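Local coordinates for alcohol dehydrogenase (Escherichia coli, PDB 5VM2), which is probably a zinc-containing, NAD(P)-dependent dehydrogenase that oxidises an alcohol group, its substrate still unknown, at residues I180-L185 with A207-L212; K170-L175 with T194-V199; V201-L206 with V217-K222. All coordinates share one frame; numbering follows the deposited sequence.

Contact 1. Residues I180-L185 with A207-L212; sequences IGLMTL and AMAEQL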
loop_
_atom_site.group_PDB
_atom_site.type_symbol
_atom_site.label_atom_id
_atom_site.label_comp_id
_atom_site.label_asym_id
_atom_site.label_seq_id
_atom_site.Cartn_x
_atom_site.Cartn_y
_atom_site.Cartn_z
ATOM N N ILE A 180 2.171 -4.338 4.337
ATOM C CA ILE A 180 0.893 -3.762 4.742
ATOM C C ILE A 180 0.602 -4.024 6.218
ATOM O O ILE A 180 -0.006 -3.184 6.896
ATOM C CB ILE A 180 -0.235 -4.292 3.839
ATOM C CG1 ILE A 180 0.084 -3.994 2.371
ATOM C CG2 ILE A 180 -1.545 -3.656 4.229
ATOM C CD1 ILE A 180 0.214 -2.510 2.065
ATOM N N GLY A 181 1.030 -5.174 6.745
ATOM C CA GLY A 181 0.844 -5.433 8.165
ATOM C C GLY A 181 1.664 -4.502 9.040
ATOM O O GLY A 181 1.208 -4.065 10.101
ATOM N N LEU A 182 2.884 -4.185 8.605
ATOM C CA LEU A 182 3.724 -3.252 9.347
ATOM C C LEU A 182 3.197 -1.829 9.235
ATOM O O LEU A 182 3.248 -1.065 10.209
ATOM C CB LEU A 182 5.166 -3.350 8.846
ATOM C CG LEU A 182 5.772 -4.735 9.082
ATOM C CD1 LEU A 182 7.153 -4.841 8.466
ATOM C CD2 LEU A 182 5.815 -5.039 10.573
ATOM N N MET A 183 2.680 -1.452 8.060
ATOM C CA MET A 183 2.015 -0.158 7.924
ATOM C C MET A 183 0.804 -0.062 8.843
ATOM O O MET A 183 0.585 0.972 9.483
ATOM C CB MET A 183 1.586 0.081 6.477
ATOM C CG MET A 183 2.730 0.210 5.481
ATOM S SD MET A 183 3.989 1.383 5.997
ATOM C CE MET A 183 4.954 1.549 4.493
ATOM N N THR A 184 -0.001 -1.127 8.901
ATOM C CA THR A 184 -1.173 -1.132 9.772
ATOM C C THR A 184 -0.766 -1.031 11.239
ATOM O O THR A 184 -1.395 -0.305 12.018
ATOM C CB THR A 184 -2.002 -2.394 9.523
ATOM O OG1 THR A 184 -2.332 -2.481 8.128
ATOM C CG2 THR A 184 -3.292 -2.363 10.342
ATOM N N LEU A 185 0.300 -1.739 11.624
ATOM C CA LEU A 185 0.827 -1.651 12.985
ATOM C C LEU A 185 1.175 -0.214 13.360
ATOM O O LEU A 185 0.750 0.292 14.406
ATOM C CB LEU A 185 2.050 -2.562 13.111
ATOM C CG LEU A 185 3.090 -2.327 14.206
ATOM C CD1 LEU A 185 2.476 -2.583 15.583
ATOM C CD2 LEU A 185 4.314 -3.222 13.953
ATOM N N ALA A 207 10.833 -9.688 13.773
ATOM C CA ALA A 207 11.836 -8.773 14.299
ATOM C C ALA A 207 11.502 -7.337 13.921
ATOM O O ALA A 207 11.647 -6.419 14.737
ATOM C CB ALA A 207 13.224 -9.158 13.787
ATOM N N MET A 208 11.039 -7.124 12.686
ATOM C CA MET A 208 10.692 -5.777 12.259
ATOM C C MET A 208 9.415 -5.295 12.936
ATOM O O MET A 208 9.290 -4.109 13.261
ATOM C CB MET A 208 10.555 -5.732 10.740
ATOM C CG MET A 208 10.226 -4.362 10.203
ATOM S SD MET A 208 11.685 -3.464 9.681
ATOM C CE MET A 208 11.713 -2.174 10.896
ATOM N N ALA A 209 8.461 -6.201 13.164
ATOM C CA ALA A 209 7.244 -5.834 13.877
ATOM C C ALA A 209 7.567 -5.328 15.274
ATOM O O ALA A 209 7.037 -4.301 15.714
ATOM C CB ALA A 209 6.293 -7.029 13.944
ATOM N N GLU A 210 8.444 -6.043 15.982
ATOM C CA GLU A 210 8.857 -5.626 17.317
ATOM C C GLU A 210 9.609 -4.303 17.273
ATOM O O GLU A 210 9.428 -3.450 18.150
ATOM C CB GLU A 210 9.712 -6.722 17.956
ATOM C CG GLU A 210 10.505 -6.283 19.180
ATOM C CD GLU A 210 9.647 -6.155 20.429
ATOM O OE1 GLU A 210 10.137 -5.590 21.431
ATOM O OE2 GLU A 210 8.487 -6.622 20.409
ATOM N N GLN A 211 10.454 -4.105 16.256
ATOM C CA GLN A 211 11.148 -2.826 16.122
ATOM C C GLN A 211 10.160 -1.690 15.883
ATOM O O GLN A 211 10.326 -0.587 16.415
ATOM C CB GLN A 211 12.168 -2.895 14.984
ATOM C CG GLN A 211 12.824 -1.556 14.666
ATOM C CD GLN A 211 13.860 -1.647 13.558
ATOM O OE1 GLN A 211 14.472 -2.696 13.338
ATOM N NE2 GLN A 211 14.048 -0.546 12.840
ATOM N N LEU A 212 9.125 -1.943 15.087
ATOM C CA LEU A 212 8.147 -0.917 14.756
ATOM C C LEU A 212 7.047 -0.771 15.805
ATOM O O LEU A 212 6.115 0.010 15.591
ATOM C CB LEU A 212 7.535 -1.208 13.385
ATOM C CG LEU A 212 8.518 -0.992 12.233
ATOM C CD1 LEU A 212 7.850 -1.207 10.885
ATOM C CD2 LEU A 212 9.145 0.395 12.315
#
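Leu182, just after Gly181, the third glycine of a Gly-x-Gly-x-x-Gly pattern of the kind that receives a dinucleotide in relatives, is the first residue of 180-185 to meet 207-212, and its two methyls take neighbouring residues, Met208 and Ala209. CD1 comes to 3.6 Å from CG of Met208, the two side chains crossing at about a right angle, while CD2 settles on the backbone of Ala209, 3.7 Å from its CA. Behind the fork, the CB of Leu182 is left to CD1 of Leu212. Helices 179-190 and 203-211 run nearly parallel here, 17° apart, with local axes 10.2 Å from each other, and they lie beside one another on one face of the parallel sheet of a Rossmann-type domain. One turn further along, the buried Leu185 holds CG anti to its own N (chi1 158°), which sends CD2 across to the end of the second helix. There CD2 lies 3.4 Å from the carbonyl O of Ala209 and 3.8 Å from CB of Leu212. Beneath, Leu185 also rests on Ile174 and Ile196, and Ala209 on Val198, all of them residues of the sheet.

Contact 2. Residues K170-L175 with T194-V199; sequences KKIIIL and TEIAVV
Strands 171-175 and 195-199 run parallel, 17° apart and 4.6 Å between axes, in the register Ile172 with Ile196 through Leu175 with Val199. Four backbone bonds join them in the zigzag of a parallel pair: Ile172 N to Glu195 O, Ala197 N to Ile172 O at 2.8 Å, Ile174 N to Ala197 O at 2.7 Å, and Val199 N to Ile174 O. Ile172 and Ile174 thus give both N and O to this neighbour, whereas Ile173 and Leu175 bond to strand 238-243 on the other edge. CA-H groups add to the same carbonyls, as where Ile196 CA lies 3.3 Å from Ile172 O. At the Lys170 and Thr194 end, a water donates to Lys170 O and accepts from Thr194 N.

On one face Ile172, Ile174 and Ile196 pack under helix 179-190 and Val198 under helix 203-211; CG2 of Ile196 is touched by CD1 of Ile174 at 3.8 Å and by CG2 of Ile172 at 4.1 Å. The other face carries Ile173, Ala197, Leu175 and Val199, with Leu175 CD2 3.9 Å from Val199 CB. At its outer end Lys171 lies alongside Glu195, its bent tail (chi3 66°, chi4 73°) bringing NZ 3.5 Å from OE1 in a long salt bridge. The same lysine makes a cation-pi contact with Phe232.

These are the two strands of the beta-alpha-beta unit connected by helix 179-190. The chemistry implies a division of labour: inter-strand bonds hold the middle, side chains and water serve some backbone groups at the 170/194 end, aliphatic groups, mostly branched, fill both faces along the buried part, and charge keeps to the partly exposed end.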
loop_
_atom_site.group_PDB
_atom_site.type_symbol
_atom_site.label_atom_id
_atom_site.label_comp_id
_atom_site.label_asym_id
_atom_site.label_seq_id
_atom_site.Cartn_x
_atom_site.Cartn_y
_atom_site.Cartn_z
ATOM N N LYS A 170 -8.345 -0.436 22.947
ATOM C CA LYS A 170 -8.736 -1.491 22.023
ATOM C C LYS A 170 -7.543 -2.411 21.796
ATOM O O LYS A 170 -6.482 -1.960 21.351
ATOM C CB LYS A 170 -9.239 -0.907 20.704
ATOM C CG LYS A 170 -10.513 -0.100 20.893
ATOM C CD LYS A 170 -11.178 0.272 19.584
ATOM C CE LYS A 170 -12.596 0.782 19.845
ATOM N NZ LYS A 170 -13.203 1.430 18.649
ATOM N N LYS A 171 -7.710 -3.686 22.133
ATOM C CA LYS A 171 -6.654 -4.664 21.917
ATOM C C LYS A 171 -6.697 -5.113 20.468
ATOM O O LYS A 171 -7.767 -5.440 19.949
ATOM C CB LYS A 171 -6.818 -5.863 22.849
ATOM C CG LYS A 171 -6.692 -5.523 24.314
ATOM C CD LYS A 171 -6.605 -6.782 25.160
ATOM C CE LYS A 171 -5.323 -7.541 24.880
ATOM N NZ LYS A 171 -4.125 -6.864 25.453
ATOM N N ILE A 172 -5.536 -5.145 19.820
ATOM C CA ILE A 172 -5.456 -5.320 18.375
ATOM C C ILE A 172 -4.572 -6.518 18.052
ATOM O O ILE A 172 -3.518 -6.719 18.669
ATOM C CB ILE A 172 -4.934 -4.034 17.703
ATOM C CG1 ILE A 172 -5.952 -2.906 17.915
ATOM C CG2 ILE A 172 -4.677 -4.247 16.213
ATOM C CD1 ILE A 172 -5.671 -1.673 17.125
ATOM N N ILE A 173 -5.026 -7.328 17.096
ATOM C CA ILE A 173 -4.245 -8.415 16.521
ATOM C C ILE A 173 -4.096 -8.131 15.037
ATOM O O ILE A 173 -5.093 -7.918 14.339
ATOM C CB ILE A 173 -4.904 -9.783 16.739
ATOM C CG1 ILE A 173 -4.997 -10.111 18.230
ATOM C CG2 ILE A 173 -4.116 -10.858 16.005
ATOM C CD1 ILE A 173 -5.778 -11.375 18.523
ATOM N N ILE A 174 -2.860 -8.124 14.558
ATOM C CA ILE A 174 -2.561 -7.939 13.147
ATOM C C ILE A 174 -2.016 -9.255 12.609
ATOM O O ILE A 174 -0.957 -9.726 13.046
ATOM C CB ILE A 174 -1.570 -6.789 12.935
ATOM C CG1 ILE A 174 -2.233 -5.472 13.359
ATOM C CG2 ILE A 174 -1.119 -6.731 11.484
ATOM C CD1 ILE A 174 -1.319 -4.306 13.334
ATOM N N LEU A 175 -2.748 -9.860 11.677
ATOM C CA LEU A 175 -2.318 -11.098 11.036
ATOM C C LEU A 175 -1.510 -10.731 9.796
ATOM O O LEU A 175 -2.065 -10.272 8.792
ATOM C CB LEU A 175 -3.518 -11.971 10.684
ATOM C CG LEU A 175 -4.423 -12.371 11.855
ATOM C CD1 LEU A 175 -5.571 -13.245 11.366
ATOM C CD2 LEU A 175 -3.636 -13.077 12.949
ATOM N N THR A 194 -2.389 0.627 22.425
ATOM C CA THR A 194 -1.239 0.283 23.248
ATOM C C THR A 194 -0.973 -1.215 23.340
ATOM O O THR A 194 0.105 -1.605 23.806
ATOM C CB THR A 194 -1.415 0.832 24.672
ATOM O OG1 THR A 194 -2.564 0.227 25.276
ATOM C CG2 THR A 194 -1.593 2.349 24.650
ATOM N N GLU A 195 -1.920 -2.059 22.931
ATOM C CA GLU A 195 -1.769 -3.513 22.998
ATOM C C GLU A 195 -1.998 -4.049 21.591
ATOM O O GLU A 195 -3.140 -4.133 21.129
ATOM C CB GLU A 195 -2.736 -4.135 24.006
ATOM C CG GLU A 195 -2.634 -3.567 25.412
ATOM C CD GLU A 195 -1.440 -4.105 26.173
ATOM O OE1 GLU A 195 -1.082 -5.286 25.965
ATOM O OE2 GLU A 195 -0.856 -3.346 26.973
ATOM N N ILE A 196 -0.909 -4.387 20.904
ATOM C CA ILE A 196 -0.947 -4.827 19.516
ATOM C C ILE A 196 -0.135 -6.106 19.403
ATOM O O ILE A 196 1.082 -6.085 19.610
ATOM C CB ILE A 196 -0.382 -3.768 18.552
ATOM C CG1 ILE A 196 -0.958 -2.383 18.850
ATOM C CG2 ILE A 196 -0.658 -4.165 17.118
ATOM C CD1 ILE A 196 -0.365 -1.289 17.972
ATOM N N ALA A 197 -0.794 -7.200 19.042
ATOM C CA ALA A 197 -0.119 -8.455 18.745
ATOM C C ALA A 197 -0.006 -8.609 17.235
ATOM O O ALA A 197 -0.949 -8.304 16.501
ATOM C CB ALA A 197 -0.872 -9.644 19.345
ATOM N N VAL A 198 1.160 -9.055 16.771
ATOM C CA VAL A 198 1.423 -9.232 15.347
ATOM C C VAL A 198 1.846 -10.674 15.108
ATOM O O VAL A 198 2.745 -11.184 15.789
ATOM C CB VAL A 198 2.500 -8.256 14.839
ATOM C CG1 VAL A 198 2.843 -8.561 13.390
ATOM C CG2 VAL A 198 2.027 -6.816 14.991
ATOM N N VAL A 199 1.207 -11.318 14.135
ATOM C CA VAL A 199 1.390 -12.733 13.840
ATOM C C VAL A 199 1.955 -12.867 12.433
ATOM O O VAL A 199 1.410 -12.289 11.486
ATOM C CB VAL A 199 0.062 -13.505 13.953
ATOM C CG1 VAL A 199 0.279 -14.985 13.688
ATOM C CG2 VAL A 199 -0.582 -13.275 15.315
HETATM O O HOH W 1 -4.665 -0.756 22.955
#

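Contact 3. Residues V201-L206 with V217-K222; sequences VLEKRL and VINGAK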
loop_
_atom_site.group_PDB
_atom_site.type_symbol
_atom_site.label_atom_id
_atom_site.label_comp_id
_atom_site.label_asym_id
_atom_site.label_seq_id
_atom_site.Cartn_x
_atom_site.Cartn_y
_atom_site.Cartn_z
ATOM N N VAL A 201 4.986 -15.749 10.076
ATOM C CA VAL A 201 5.708 -17.015 10.065
ATOM C C VAL A 201 7.191 -16.842 9.781
ATOM O O VAL A 201 7.923 -17.834 9.769
ATOM C CB VAL A 201 5.089 -18.009 9.060
ATOM C CG1 VAL A 201 3.694 -18.416 9.506
ATOM C CG2 VAL A 201 5.070 -17.413 7.652
ATOM N N LEU A 202 7.661 -15.617 9.558
ATOM C CA LEU A 202 9.060 -15.357 9.237
ATOM C C LEU A 202 9.671 -14.516 10.350
ATOM O O LEU A 202 9.160 -13.435 10.673
ATOM C CB LEU A 202 9.188 -14.665 7.881
ATOM C CG LEU A 202 8.856 -15.566 6.687
ATOM C CD1 LEU A 202 8.732 -14.759 5.404
ATOM C CD2 LEU A 202 9.895 -16.670 6.533
ATOM N N GLU A 203 10.765 -15.010 10.932
ATOM C CA GLU A 203 11.351 -14.339 12.090
ATOM C C GLU A 203 11.857 -12.946 11.741
ATOM O O GLU A 203 11.855 -12.055 12.598
ATOM C CB GLU A 203 12.482 -15.186 12.677
ATOM C CG GLU A 203 12.009 -16.320 13.584
ATOM C CD GLU A 203 11.259 -15.828 14.813
ATOM O OE1 GLU A 203 11.538 -14.701 15.272
ATOM O OE2 GLU A 203 10.393 -16.572 15.322
ATOM N N LYS A 204 12.279 -12.729 10.493
ATOM C CA LYS A 204 12.759 -11.404 10.104
ATOM C C LYS A 204 11.625 -10.384 10.102
ATOM O O LYS A 204 11.832 -9.217 10.457
ATOM C CB LYS A 204 13.425 -11.458 8.731
ATOM C CG LYS A 204 14.654 -12.360 8.650
ATOM C CD LYS A 204 15.430 -12.394 9.959
ATOM C CE LYS A 204 16.273 -13.656 10.055
ATOM N NZ LYS A 204 16.856 -13.837 11.413
ATOM N N ARG A 205 10.421 -10.800 9.705
ATOM C CA ARG A 205 9.284 -9.885 9.737
ATOM C C ARG A 205 8.844 -9.610 11.168
ATOM O O ARG A 205 8.454 -8.483 11.502
ATOM C CB ARG A 205 8.126 -10.454 8.916
ATOM C CG ARG A 205 8.434 -10.614 7.432
ATOM C CD ARG A 205 7.176 -10.913 6.622
ATOM N NE ARG A 205 7.432 -10.847 5.185
ATOM C CZ ARG A 205 6.503 -11.021 4.251
ATOM N NH1 ARG A 205 5.248 -11.277 4.599
ATOM N NH2 ARG A 205 6.828 -10.944 2.967
ATOM N N LEU A 206 8.890 -10.629 12.028
ATOM C CA LEU A 206 8.526 -10.416 13.424
ATOM C C LEU A 206 9.558 -9.562 14.145
ATOM O O LEU A 206 9.203 -8.788 15.042
ATOM C CB LEU A 206 8.349 -11.755 14.137
ATOM C CG LEU A 206 7.147 -12.566 13.647
ATOM C CD1 LEU A 206 7.021 -13.863 14.433
ATOM C CD2 LEU A 206 5.872 -11.743 13.739
ATOM N N VAL A 217 4.780 -10.371 19.600
ATOM C CA VAL A 217 4.925 -10.976 18.280
ATOM C C VAL A 217 4.771 -12.483 18.426
ATOM O O VAL A 217 5.246 -13.076 19.401
ATOM C CB VAL A 217 6.272 -10.611 17.622
ATOM C CG1 VAL A 217 6.303 -9.125 17.283
ATOM C CG2 VAL A 217 7.431 -10.972 18.535
ATOM N N ILE A 218 4.095 -13.100 17.462
ATOM C CA ILE A 218 3.708 -14.501 17.550
ATOM C C ILE A 218 4.070 -15.178 16.236
ATOM O O ILE A 218 3.623 -14.749 15.165
ATOM C CB ILE A 218 2.210 -14.664 17.854
ATOM C CG1 ILE A 218 1.906 -14.205 19.284
ATOM C CG2 ILE A 218 1.769 -16.107 17.648
ATOM C CD1 ILE A 218 0.466 -13.736 19.487
ATOM N N ASN A 219 4.883 -16.228 16.318
ATOM C CA ASN A 219 5.275 -16.990 15.136
ATOM C C ASN A 219 4.319 -18.170 15.005
ATOM O O ASN A 219 4.458 -19.179 15.703
ATOM C CB ASN A 219 6.727 -17.440 15.248
ATOM C CG ASN A 219 7.213 -18.160 14.002
ATOM O OD1 ASN A 219 6.452 -18.855 13.333
ATOM N ND2 ASN A 219 8.487 -17.987 13.678
ATOM N N GLY A 220 3.374 -18.045 14.074
ATOM C CA GLY A 220 2.365 -19.066 13.846
ATOM C C GLY A 220 2.900 -20.394 13.355
ATOM O O GLY A 220 2.163 -21.386 13.392
ATOM N N ALA A 221 4.147 -20.439 12.886
ATOM C CA ALA A 221 4.756 -21.705 12.510
ATOM C C ALA A 221 5.369 -22.424 13.701
ATOM O O ALA A 221 5.391 -23.660 13.726
ATOM C CB ALA A 221 5.825 -21.485 11.435
ATOM N N LYS A 222 5.854 -21.677 14.691
ATOM C CA LYS A 222 6.472 -22.252 15.876
ATOM C C LYS A 222 5.570 -22.208 17.102
ATOM O O LYS A 222 5.910 -22.817 18.123
ATOM C CB LYS A 222 7.789 -21.530 16.189
ATOM C CG LYS A 222 8.673 -21.294 14.973
ATOM C CD LYS A 222 10.150 -21.342 15.333
ATOM C CE LYS A 222 11.020 -21.187 14.095
ATOM N NZ LYS A 222 11.800 -22.422 13.790
HETATM O O HOH W 2 9.807 -19.429 11.069
#
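Glu203 and Asn219 make the one direct hydrogen bond between 201-206 and 217-222, in one of the two conformers of the glutamate. In that conformer Asn219 ND2 donates to Glu203 OE2 over 2.9 Å at a nearly straight 170°, so the grip may not be permanent. The carboxylate oxygen lies in the plane of the amide, yet the amide nitrogen stands above the carboxylate plane, the two groups being turned 35° against each other. A water that donates to Val201 O also accepts from ND2 of Asn219, at a longer 3.3 Å.

The other end of the same amide is used inside its own segment. With CG anti to the backbone N (chi1 -176°), Asn219 brings OD1 round to the turn that follows, where it accepts from Ala221 N at 2.8 Å, an Asx turn, and from Lys222 N at 3.2 Å, well above the carbonyl plane. Strand 216-219 is the outermost on its side of the parallel Rossmann sheet, and helix 203-211 is the connection that leads to it from strand 195-200. One asparagine side chain thus braces the strand's exit turn and, in this conformer, links it to the start of that helix.

Van der Waals contacts centre on the buried Leu206. Pointing at the strand, it puts CD1 3.6 Å from both Ile218 O and Asn219 CA, while its CD2 passes alongside Val217 CB at 4.1 Å. Val217 CG1 in turn reaches Leu206 O. At the exposed rim, Val201 CG1 meets Ala221 CB at 4.2 Å.

The three contacts cover one half of a Rossmann domain, the strand order 3-2-1 of its six-stranded parallel sheet. Along the chain come strand 171-175, helix 179-190, strand 195-200, helix 203-211 and strand 216-219, two successive crossovers. Contact 2 pairs the first two strands, contact 1 packs the two connecting helices against each other, and contact 3 sets the second helix on the edge strand. Their centres lie 11 to 14 Å apart. Contact 1 alternates in sequence with both others, whereas contact 2 closes before contact 3 opens. A probable hydrogen bond from Ile218 N to Val198 O joins the strands of contacts 2 and 3, in a domain that probably receives NAD(P).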